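Local atomic coordinates of glycosyl hydrolase family 2, TIM barrel domain protein (Faecalibacterium prausnitzii A2-165, PDB entry 6ED2), a protein that probably hydrolyses beta-glucuronides, as a gut bacterial beta-glucuronidase of glycosyl hydrolase family 2, and binds magnesium. Residues S27-R32 with E208-Y213; T36-G41 with L202-K207; G107-L112 with T143-V148. All blocks are in the same frame, centred on the assembly; numbering follows the deposited sequence.

Contact 1. Residues S27-R32 with E208-Y213; sequences SLLYPR and ERVLDY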
loop_
_atom_site.group_PDB
_atom_site.type_symbol
_atom_site.label_atom_id
_atom_site.label_comp_id
_atom_site.label_asym_id
_atom_site.label_seq_id
_atom_site.Cartn_x
_atom_site.Cartn_y
_atom_site.Cartn_z
ATOM N N SER A 27 40.150 15.218 -23.836
ATOM C CA SER A 27 39.202 16.322 -23.762
ATOM C C SER A 27 37.916 15.822 -23.122
ATOM O O SER A 27 37.372 14.805 -23.551
ATOM C CB SER A 27 38.905 16.893 -25.150
ATOM O OG SER A 27 37.966 17.954 -25.033
ATOM N N LEU A 28 37.417 16.544 -22.127
ATOM C CA LEU A 28 36.175 16.171 -21.459
ATOM C C LEU A 28 35.037 17.131 -21.805
ATOM O O LEU A 28 34.007 17.151 -21.117
ATOM C CB LEU A 28 36.404 16.087 -19.942
ATOM C CG LEU A 28 37.175 14.830 -19.525
ATOM C CD1 LEU A 28 38.652 14.994 -19.753
ATOM C CD2 LEU A 28 36.920 14.489 -18.077
ATOM N N LEU A 29 35.216 17.944 -22.839
ATOM C CA LEU A 29 34.140 18.787 -23.341
ATOM C C LEU A 29 32.940 17.951 -23.797
ATOM O O LEU A 29 33.089 16.902 -24.429
ATOM C CB LEU A 29 34.659 19.636 -24.502
ATOM C CG LEU A 29 35.727 20.664 -24.123
ATOM C CD1 LEU A 29 36.244 21.407 -25.359
ATOM C CD2 LEU A 29 35.158 21.635 -23.087
ATOM N N TYR A 30 31.749 18.419 -23.472
ATOM C CA TYR A 30 30.554 17.741 -23.935
ATOM C C TYR A 30 30.519 17.749 -25.464
ATOM O O TYR A 30 30.755 18.805 -26.077
ATOM C CB TYR A 30 29.298 18.413 -23.377
ATOM C CG TYR A 30 28.079 17.549 -23.567
ATOM C CD1 TYR A 30 27.876 16.433 -22.773
ATOM C CD2 TYR A 30 27.164 17.814 -24.571
ATOM C CE1 TYR A 30 26.776 15.630 -22.943
ATOM C CE2 TYR A 30 26.060 17.012 -24.748
ATOM C CZ TYR A 30 25.875 15.927 -23.935
ATOM O OH TYR A 30 24.788 15.115 -24.103
ATOM N N PRO A 31 30.220 16.619 -26.108
ATOM C CA PRO A 31 30.248 16.576 -27.578
ATOM C C PRO A 31 29.226 17.528 -28.177
ATOM O O PRO A 31 28.103 17.658 -27.687
ATOM C CB PRO A 31 29.916 15.115 -27.900
ATOM C CG PRO A 31 30.189 14.364 -26.645
ATOM C CD PRO A 31 29.866 15.313 -25.528
ATOM N N ARG A 32 29.640 18.227 -29.232
ATOM C CA ARG A 32 28.819 19.264 -29.845
ATOM C C ARG A 32 28.899 19.150 -31.361
ATOM O O ARG A 32 29.958 18.837 -31.919
ATOM C CB ARG A 32 29.257 20.678 -29.414
ATOM C CG ARG A 32 29.104 20.995 -27.921
ATOM C CD ARG A 32 27.656 21.289 -27.517
ATOM N NE ARG A 32 27.567 21.695 -26.113
ATOM C CZ ARG A 32 26.500 21.499 -25.342
ATOM N NH1 ARG A 32 25.414 20.904 -25.833
ATOM N NH2 ARG A 32 26.514 21.898 -24.074
ATOM N N GLU A 208 43.229 19.470 -35.699
ATOM C CA GLU A 208 43.602 20.538 -34.791
ATOM C C GLU A 208 42.330 21.116 -34.179
ATOM O O GLU A 208 41.490 21.666 -34.896
ATOM C CB GLU A 208 44.387 21.630 -35.514
ATOM C CG GLU A 208 44.851 22.711 -34.553
ATOM C CD GLU A 208 45.653 23.824 -35.213
ATOM O OE1 GLU A 208 46.024 23.675 -36.397
ATOM O OE2 GLU A 208 45.930 24.842 -34.530
ATOM N N ARG A 209 42.197 21.024 -32.859
ATOM C CA ARG A 209 40.915 21.374 -32.267
ATOM C C ARG A 209 41.083 21.834 -30.828
ATOM O O ARG A 209 42.091 21.556 -30.176
ATOM C CB ARG A 209 39.959 20.183 -32.305
ATOM C CG ARG A 209 40.528 18.943 -31.611
ATOM C CD ARG A 209 39.464 17.883 -31.549
ATOM N NE ARG A 209 39.935 16.594 -31.059
ATOM C CZ ARG A 209 40.588 15.702 -31.791
ATOM N NH1 ARG A 209 40.908 15.970 -33.057
ATOM N NH2 ARG A 209 40.945 14.548 -31.248
ATOM N N VAL A 210 40.066 22.560 -30.354
ATOM C CA VAL A 210 39.923 22.858 -28.941
ATOM C C VAL A 210 39.792 21.572 -28.137
ATOM O O VAL A 210 38.961 20.712 -28.448
ATOM C CB VAL A 210 38.705 23.756 -28.732
ATOM C CG1 VAL A 210 38.587 24.140 -27.256
ATOM C CG2 VAL A 210 38.797 24.961 -29.642
ATOM N N LEU A 211 40.610 21.440 -27.082
ATOM C CA LEU A 211 40.499 20.342 -26.127
ATOM C C LEU A 211 39.895 20.753 -24.794
ATOM O O LEU A 211 39.350 19.903 -24.083
ATOM C CB LEU A 211 41.871 19.722 -25.851
ATOM C CG LEU A 211 42.720 19.329 -27.062
ATOM C CD1 LEU A 211 44.118 18.992 -26.603
ATOM C CD2 LEU A 211 42.124 18.156 -27.808
ATOM N N ASP A 212 39.982 22.026 -24.431
ATOM C CA ASP A 212 39.536 22.444 -23.111
ATOM C C ASP A 212 39.471 23.964 -23.085
ATOM O O ASP A 212 40.047 24.646 -23.934
ATOM C CB ASP A 212 40.476 21.920 -22.013
ATOM C CG ASP A 212 39.850 21.967 -20.618
ATOM O OD1 ASP A 212 38.617 22.140 -20.501
ATOM O OD2 ASP A 212 40.601 21.844 -19.628
ATOM N N TYR A 213 38.734 24.482 -22.113
ATOM C CA TYR A 213 38.733 25.901 -21.829
ATOM C C TYR A 213 38.353 26.052 -20.371
ATOM O O TYR A 213 37.791 25.141 -19.760
ATOM C CB TYR A 213 37.786 26.688 -22.743
ATOM C CG TYR A 213 36.320 26.580 -22.384
ATOM C CD1 TYR A 213 35.715 27.529 -21.580
ATOM C CD2 TYR A 213 35.531 25.520 -22.865
ATOM C CE1 TYR A 213 34.370 27.436 -21.241
ATOM C CE2 TYR A 213 34.173 25.422 -22.539
ATOM C CZ TYR A 213 33.602 26.389 -21.724
ATOM O OH TYR A 213 32.265 26.336 -21.377
HETATM O O HOH W 1 38.372 19.051 -21.423
#

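Contact 2. Residues T36-G41 with L202-K207; sequences TRRLIG and LMALPK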
loop_
_atom_site.group_PDB
_atom_site.type_symbol
_atom_site.label_atom_id
_atom_site.label_comp_id
_atom_site.label_asym_id
_atom_site.label_seq_id
_atom_site.Cartn_x
_atom_site.Cartn_y
_atom_site.Cartn_z
ATOM N N THR A 36 32.403 22.914 -37.528
ATOM C CA THR A 36 33.500 22.023 -37.888
ATOM C C THR A 36 33.404 20.627 -37.297
ATOM O O THR A 36 34.237 19.773 -37.637
ATOM C CB THR A 36 34.838 22.619 -37.435
ATOM O OG1 THR A 36 34.800 22.781 -36.014
ATOM C CG2 THR A 36 35.073 23.984 -38.072
ATOM N N ARG A 37 32.463 20.368 -36.403
ATOM C CA ARG A 37 32.373 19.070 -35.745
ATOM C C ARG A 37 31.064 18.391 -36.112
ATOM O O ARG A 37 29.999 19.019 -36.090
ATOM C CB ARG A 37 32.484 19.222 -34.229
ATOM C CG ARG A 37 33.818 19.850 -33.774
ATOM C CD ARG A 37 33.888 19.953 -32.248
ATOM N NE ARG A 37 35.139 20.565 -31.790
ATOM C CZ ARG A 37 35.722 20.275 -30.630
ATOM N NH1 ARG A 37 35.162 19.379 -29.814
ATOM N NH2 ARG A 37 36.861 20.871 -30.285
ATOM N N ARG A 38 31.148 17.115 -36.444
ATOM C CA ARG A 38 29.970 16.295 -36.671
ATOM C C ARG A 38 29.707 15.449 -35.436
ATOM O O ARG A 38 30.630 15.099 -34.691
ATOM C CB ARG A 38 30.150 15.407 -37.901
ATOM C CG ARG A 38 30.539 16.186 -39.144
ATOM C CD ARG A 38 29.628 17.373 -39.358
ATOM N NE ARG A 38 30.081 18.221 -40.472
ATOM C CZ ARG A 38 30.329 19.532 -40.394
ATOM N NH1 ARG A 38 30.175 20.189 -39.244
ATOM N NH2 ARG A 38 30.723 20.198 -41.478
ATOM N N LEU A 39 28.436 15.120 -35.227
ATOM C CA LEU A 39 27.999 14.426 -34.021
ATOM C C LEU A 39 26.875 13.459 -34.373
ATOM O O LEU A 39 25.839 13.871 -34.904
ATOM C CB LEU A 39 27.537 15.439 -32.969
ATOM C CG LEU A 39 27.127 14.830 -31.627
ATOM C CD1 LEU A 39 28.282 14.049 -31.048
ATOM C CD2 LEU A 39 26.648 15.905 -30.673
ATOM N N ILE A 40 27.060 12.183 -34.046
ATOM C CA ILE A 40 26.053 11.159 -34.294
ATOM C C ILE A 40 25.871 10.332 -33.028
ATOM O O ILE A 40 26.816 9.684 -32.569
ATOM C CB ILE A 40 26.445 10.250 -35.469
ATOM C CG1 ILE A 40 26.557 11.076 -36.752
ATOM C CG2 ILE A 40 25.407 9.126 -35.640
ATOM C CD1 ILE A 40 26.851 10.242 -37.998
ATOM N N GLY A 41 24.661 10.333 -32.477
ATOM C CA GLY A 41 24.385 9.499 -31.320
ATOM C C GLY A 41 24.289 8.032 -31.698
ATOM O O GLY A 41 23.795 7.672 -32.766
ATOM N N LEU A 202 29.397 9.225 -31.726
ATOM C CA LEU A 202 30.349 9.122 -32.816
ATOM C C LEU A 202 30.596 10.535 -33.316
ATOM O O LEU A 202 29.642 11.263 -33.624
ATOM C CB LEU A 202 29.821 8.211 -33.933
ATOM C CG LEU A 202 30.636 8.098 -35.225
ATOM C CD1 LEU A 202 31.930 7.347 -34.989
ATOM C CD2 LEU A 202 29.823 7.426 -36.334
ATOM N N MET A 203 31.866 10.931 -33.358
ATOM C CA MET A 203 32.231 12.304 -33.659
ATOM C C MET A 203 33.192 12.353 -34.838
ATOM O O MET A 203 34.043 11.474 -34.994
ATOM C CB MET A 203 32.875 12.968 -32.435
ATOM C CG MET A 203 31.953 13.060 -31.216
ATOM S SD MET A 203 32.776 13.746 -29.749
ATOM C CE MET A 203 33.887 12.423 -29.356
ATOM N N ALA A 204 33.058 13.386 -35.663
ATOM C CA ALA A 204 34.086 13.757 -36.626
ATOM C C ALA A 204 34.623 15.111 -36.188
ATOM O O ALA A 204 33.862 16.079 -36.089
ATOM C CB ALA A 204 33.534 13.808 -38.054
ATOM N N LEU A 205 35.918 15.163 -35.863
ATOM C CA LEU A 205 36.529 16.361 -35.293
ATOM C C LEU A 205 37.744 16.771 -36.115
ATOM O O LEU A 205 38.478 15.905 -36.610
ATOM C CB LEU A 205 36.956 16.112 -33.841
ATOM C CG LEU A 205 35.899 15.526 -32.904
ATOM C CD1 LEU A 205 36.525 15.110 -31.600
ATOM C CD2 LEU A 205 34.789 16.535 -32.675
ATOM N N PRO A 206 37.990 18.066 -36.275
ATOM C CA PRO A 206 39.226 18.496 -36.945
ATOM C C PRO A 206 40.445 17.989 -36.179
ATOM O O PRO A 206 40.434 17.864 -34.952
ATOM C CB PRO A 206 39.145 20.033 -36.916
ATOM C CG PRO A 206 37.733 20.361 -36.550
ATOM C CD PRO A 206 37.243 19.202 -35.711
ATOM N N LYS A 207 41.500 17.666 -36.925
ATOM C CA LYS A 207 42.701 17.152 -36.285
ATOM C C LYS A 207 43.353 18.190 -35.375
ATOM O O LYS A 207 43.939 17.830 -34.353
ATOM C CB LYS A 207 43.656 16.635 -37.359
ATOM C CG LYS A 207 43.304 15.184 -37.697
ATOM C CD LYS A 207 43.666 14.771 -39.091
ATOM C CE LYS A 207 43.520 13.277 -39.219
ATOM N NZ LYS A 207 44.096 12.819 -40.498
#

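Contact 3. Residues G107-L112 with T143-V148; sequences GWDIVL and TVTNIV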
loop_
_atom_site.group_PDB
_atom_site.type_symbol
_atom_site.label_atom_id
_atom_site.label_comp_id
_atom_site.label_asym_id
_atom_site.label_seq_id
_atom_site.Cartn_x
_atom_site.Cartn_y
_atom_site.Cartn_z
ATOM N N GLY A 107 39.637 12.358 -43.620
ATOM C CA GLY A 107 40.391 13.545 -43.285
ATOM C C GLY A 107 40.050 14.163 -41.942
ATOM O O GLY A 107 40.850 14.939 -41.410
ATOM N N TRP A 108 38.886 13.858 -41.389
ATOM C CA TRP A 108 38.551 14.232 -40.029
ATOM C C TRP A 108 39.129 13.212 -39.057
ATOM O O TRP A 108 39.387 12.061 -39.413
ATOM C CB TRP A 108 37.044 14.251 -39.840
ATOM C CG TRP A 108 36.309 15.528 -39.964
ATOM C CD1 TRP A 108 36.060 16.421 -38.970
ATOM C CD2 TRP A 108 35.610 16.007 -41.118
ATOM N NE1 TRP A 108 35.282 17.453 -39.441
ATOM C CE2 TRP A 108 34.990 17.220 -40.758
ATOM C CE3 TRP A 108 35.475 15.545 -42.428
ATOM C CZ2 TRP A 108 34.240 17.973 -41.655
ATOM C CZ3 TRP A 108 34.730 16.297 -43.322
ATOM C CH2 TRP A 108 34.121 17.497 -42.929
ATOM N N ASP A 109 39.316 13.632 -37.809
ATOM C CA ASP A 109 39.512 12.668 -36.735
ATOM C C ASP A 109 38.186 11.996 -36.396
ATOM O O ASP A 109 37.146 12.657 -36.317
ATOM C CB ASP A 109 40.084 13.351 -35.494
ATOM C CG ASP A 109 41.534 12.947 -35.219
ATOM O OD1 ASP A 109 42.083 12.032 -35.893
ATOM O OD2 ASP A 109 42.132 13.585 -34.338
ATOM N N ILE A 110 38.230 10.682 -36.203
ATOM C CA ILE A 110 37.051 9.883 -35.882
ATOM C C ILE A 110 37.202 9.398 -34.453
ATOM O O ILE A 110 38.116 8.614 -34.152
ATOM C CB ILE A 110 36.868 8.684 -36.832
ATOM C CG1 ILE A 110 37.162 9.067 -38.291
ATOM C CG2 ILE A 110 35.440 8.148 -36.696
ATOM C CD1 ILE A 110 36.273 10.164 -38.817
ATOM N N VAL A 111 36.291 9.842 -33.582
ATOM C CA VAL A 111 36.406 9.641 -32.143
ATOM C C VAL A 111 35.068 9.169 -31.585
ATOM O O VAL A 111 34.031 9.790 -31.849
ATOM C CB VAL A 111 36.844 10.942 -31.428
ATOM C CG1 VAL A 111 37.124 10.671 -29.955
ATOM C CG2 VAL A 111 38.063 11.590 -32.125
ATOM N N LEU A 112 35.106 8.110 -30.770
ATOM C CA LEU A 112 33.959 7.659 -29.981
ATOM C C LEU A 112 34.006 8.254 -28.577
ATOM O O LEU A 112 35.051 8.222 -27.928
ATOM C CB LEU A 112 33.955 6.137 -29.879
ATOM C CG LEU A 112 33.798 5.414 -31.208
ATOM C CD1 LEU A 112 34.159 3.954 -31.040
ATOM C CD2 LEU A 112 32.364 5.591 -31.724
ATOM N N THR A 143 39.916 7.223 -29.995
ATOM C CA THR A 143 40.213 7.711 -31.335
ATOM C C THR A 143 40.319 6.529 -32.283
ATOM O O THR A 143 41.070 5.585 -32.021
ATOM C CB THR A 143 41.504 8.527 -31.343
ATOM O OG1 THR A 143 41.247 9.822 -30.785
ATOM C CG2 THR A 143 42.029 8.708 -32.769
ATOM N N VAL A 144 39.536 6.548 -33.369
ATOM C CA VAL A 144 39.498 5.358 -34.221
ATOM C C VAL A 144 39.748 5.747 -35.674
ATOM O O VAL A 144 39.407 5.000 -36.602
ATOM C CB VAL A 144 38.165 4.605 -34.054
ATOM C CG1 VAL A 144 37.984 4.169 -32.608
ATOM C CG2 VAL A 144 37.010 5.465 -34.497
ATOM N N THR A 145 40.382 6.910 -35.863
ATOM C CA THR A 145 40.621 7.471 -37.189
ATOM C C THR A 145 41.261 6.472 -38.144
ATOM O O THR A 145 40.838 6.345 -39.298
ATOM C CB THR A 145 41.502 8.703 -37.060
ATOM O OG1 THR A 145 40.845 9.641 -36.210
ATOM C CG2 THR A 145 41.767 9.326 -38.434
ATOM N N ASN A 146 42.292 5.764 -37.692
ATOM C CA ASN A 146 43.021 4.853 -38.565
ATOM C C ASN A 146 42.580 3.415 -38.421
ATOM O O ASN A 146 43.247 2.532 -38.957
ATOM C CB ASN A 146 44.523 4.945 -38.307
ATOM C CG ASN A 146 45.049 6.337 -38.524
ATOM O OD1 ASN A 146 45.742 6.883 -37.672
ATOM N ND2 ASN A 146 44.690 6.939 -39.656
ATOM N N ILE A 147 41.485 3.156 -37.707
ATOM C CA ILE A 147 40.987 1.803 -37.539
ATOM C C ILE A 147 39.696 1.553 -38.320
ATOM O O ILE A 147 39.422 0.405 -38.690
ATOM C CB ILE A 147 40.786 1.498 -36.037
ATOM C CG1 ILE A 147 42.055 1.838 -35.255
ATOM C CG2 ILE A 147 40.428 0.051 -35.826
ATOM C CD1 ILE A 147 43.254 0.998 -35.666
ATOM N N VAL A 148 38.900 2.579 -38.575
ATOM C CA VAL A 148 37.596 2.398 -39.204
ATOM C C VAL A 148 37.758 2.204 -40.705
ATOM O O VAL A 148 38.725 2.671 -41.321
ATOM C CB VAL A 148 36.676 3.597 -38.904
ATOM C CG1 VAL A 148 36.268 3.598 -37.435
ATOM C CG2 VAL A 148 37.367 4.898 -39.291
HETATM O O HOH W 2 42.329 12.245 -31.654
#

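Contact 1. Residues S27-R32 with E208-Y213
S27 and L29, in the N-terminal segment ahead of strand 38-51, pack against V210-Y213 at a classic beta bulge, where L211 and D212 both face S231 of the neighbouring strand 223-232. Strand 210-219, which carries the bulge, belongs to the domain that follows the sugar-binding domain in family 2 glycosidases.

The polar part centres on one backbone oxygen. S27 OG donates to L211 O over 2.6 Å, arriving 30° off the carbonyl plane; with OG anti to the backbone N (chi1 179°), the hydroxyl is held out to the strand. A water donates to L211 O, its oxygen 3.0 Å from that atom, and accepts from L28 N at 2.8 Å. Two donors thus grip L211 O, and the water ties the loop 27-32 to the bulge as a second, indirect link beside the serine hydroxyl. Were S27 replaced by an alanine, L211 O would probably lose its direct donor and keep, within this contact, the water alone.

The apolar part is carried by L29, whose two methyl branches divide the work. CD1 lies against the L211 carbonyl and reaches V210 CG1, L29 CD1 and V210 CG1 being 4.1 Å apart. CD2 turns to the tyrosine, the two side chains crossing obliquely, and comes close to ring atoms CD2 and CE2. The hydroxyl of Y213 bonds to D293 on strand 286-295.

D212 OD2 makes a salt bridge to K428, while its OD1 receives a weak bond from the N-H of Y213. Between apolar side chains, the nearest approach is L29 CD2 to Y213 CD2, at 3.9 Å.

Contact 2. Residues T36-G41 with L202-K207
R37 carries CG anti to its carbonyl carbon (chi1 -61°) and runs extended from CG to NE, a course that lays its aliphatic part across L205. L205 CD2 meets R37 CG and CD, the latter at 3.6 Å, and the two side chains cross obliquely. Beyond this apolar stem the guanidinium pairs with D289 of strand 286-295. P206 turns its ring at about a right angle to T36, with P206 CG 3.8 Å from T36 CB, and its CD also touches R37 CG.

Further along, R38 bends at chi2 (-50°): its CB rests on A204 CB at 3.7 Å, while NE goes on to a salt bridge with E104 of the second subunit. On the other face L39 and M203 lie side by side, pointing the same way, and L39 CD1 meets M203 CG at 3.8 Å. I40 and L202 share the face of R38 and A204.

Four backbone bonds fix the register. R38 and A204 exchange two, R38 N to A204 O at 2.9 Å and A204 N to R38 O at 3.1 Å. I40 and L202 exchange the other two, and the L39-M203 pair between them is non-hydrogen-bonded. With the N-to-C directions of segments 38-41 and 202-205 at 174°, this is regular antiparallel beta pairing, the pairing of neighbouring strands in the sugar-binding domain of family 2 glycosidases.

Contact 3. Residues G107-L112 with T143-V148
D109 and T145 cross at about a right angle, and the threonine hydroxyl joins them. T145 OG1 donates to D109 OD1 at 2.7 Å, reaching the carboxylate from above its plane, 40° out of it. T145 OG1 in turn accepts from I110 N at 2.8 Å in a nearly straight bond (168°). Its position beside the backbone N of T145 (chi1 -58°) lets one hydroxyl serve both the carboxylate and the main chain. A water bridges the other carboxylate oxygen, OD2, to T143 OG1, and OD2 also forms a salt bridge with R209.

I110 and V144 likewise meet at about a right angle, I110 CG2 to V144 CG2 at 3.8 Å. Beside them V144 N donates to I110 O at 2.6 Å, nearly straight. V144's other branch, CG1, meets L112 CD1, these side chains too crossing at about a right angle, and I110 CG1 looks toward V148 CG2 at 4.3 Å. V111 and T143 form the single bridge of the contact, an antiparallel non-hydrogen-bonded pair whose side chains cross obliquely.

The segment 143-148 leaves strand 140-143 and turns back over strand 109-114, with V144 O accepting from both I147 N and V148 N. V144 and V148 also lean on V125 of strand 120-125, while strand 109-114 is bonded through D109 and V111 to strand 200-205.

How the contacts relate
From the N terminus, the segment 27-32 comes first and meets its partner only at 208-213, so contact 1 closes the longest loop. Contact 2 closes a shorter one within it, from 36-41 to 202-207, and contact 3, from 107-112 to 143-148, lies inside both; none cross. Contacts 2 and 3 share one sheet, for strand 200-205 lies between strands 38-51 and 109-114. Contact 1 joins the N-terminal loop to the next sheet; contacts 1 and 2 are linked by R37 NH2 and V210 O, a probable hydrogen bond, which ties the sugar-binding domain to the one after it.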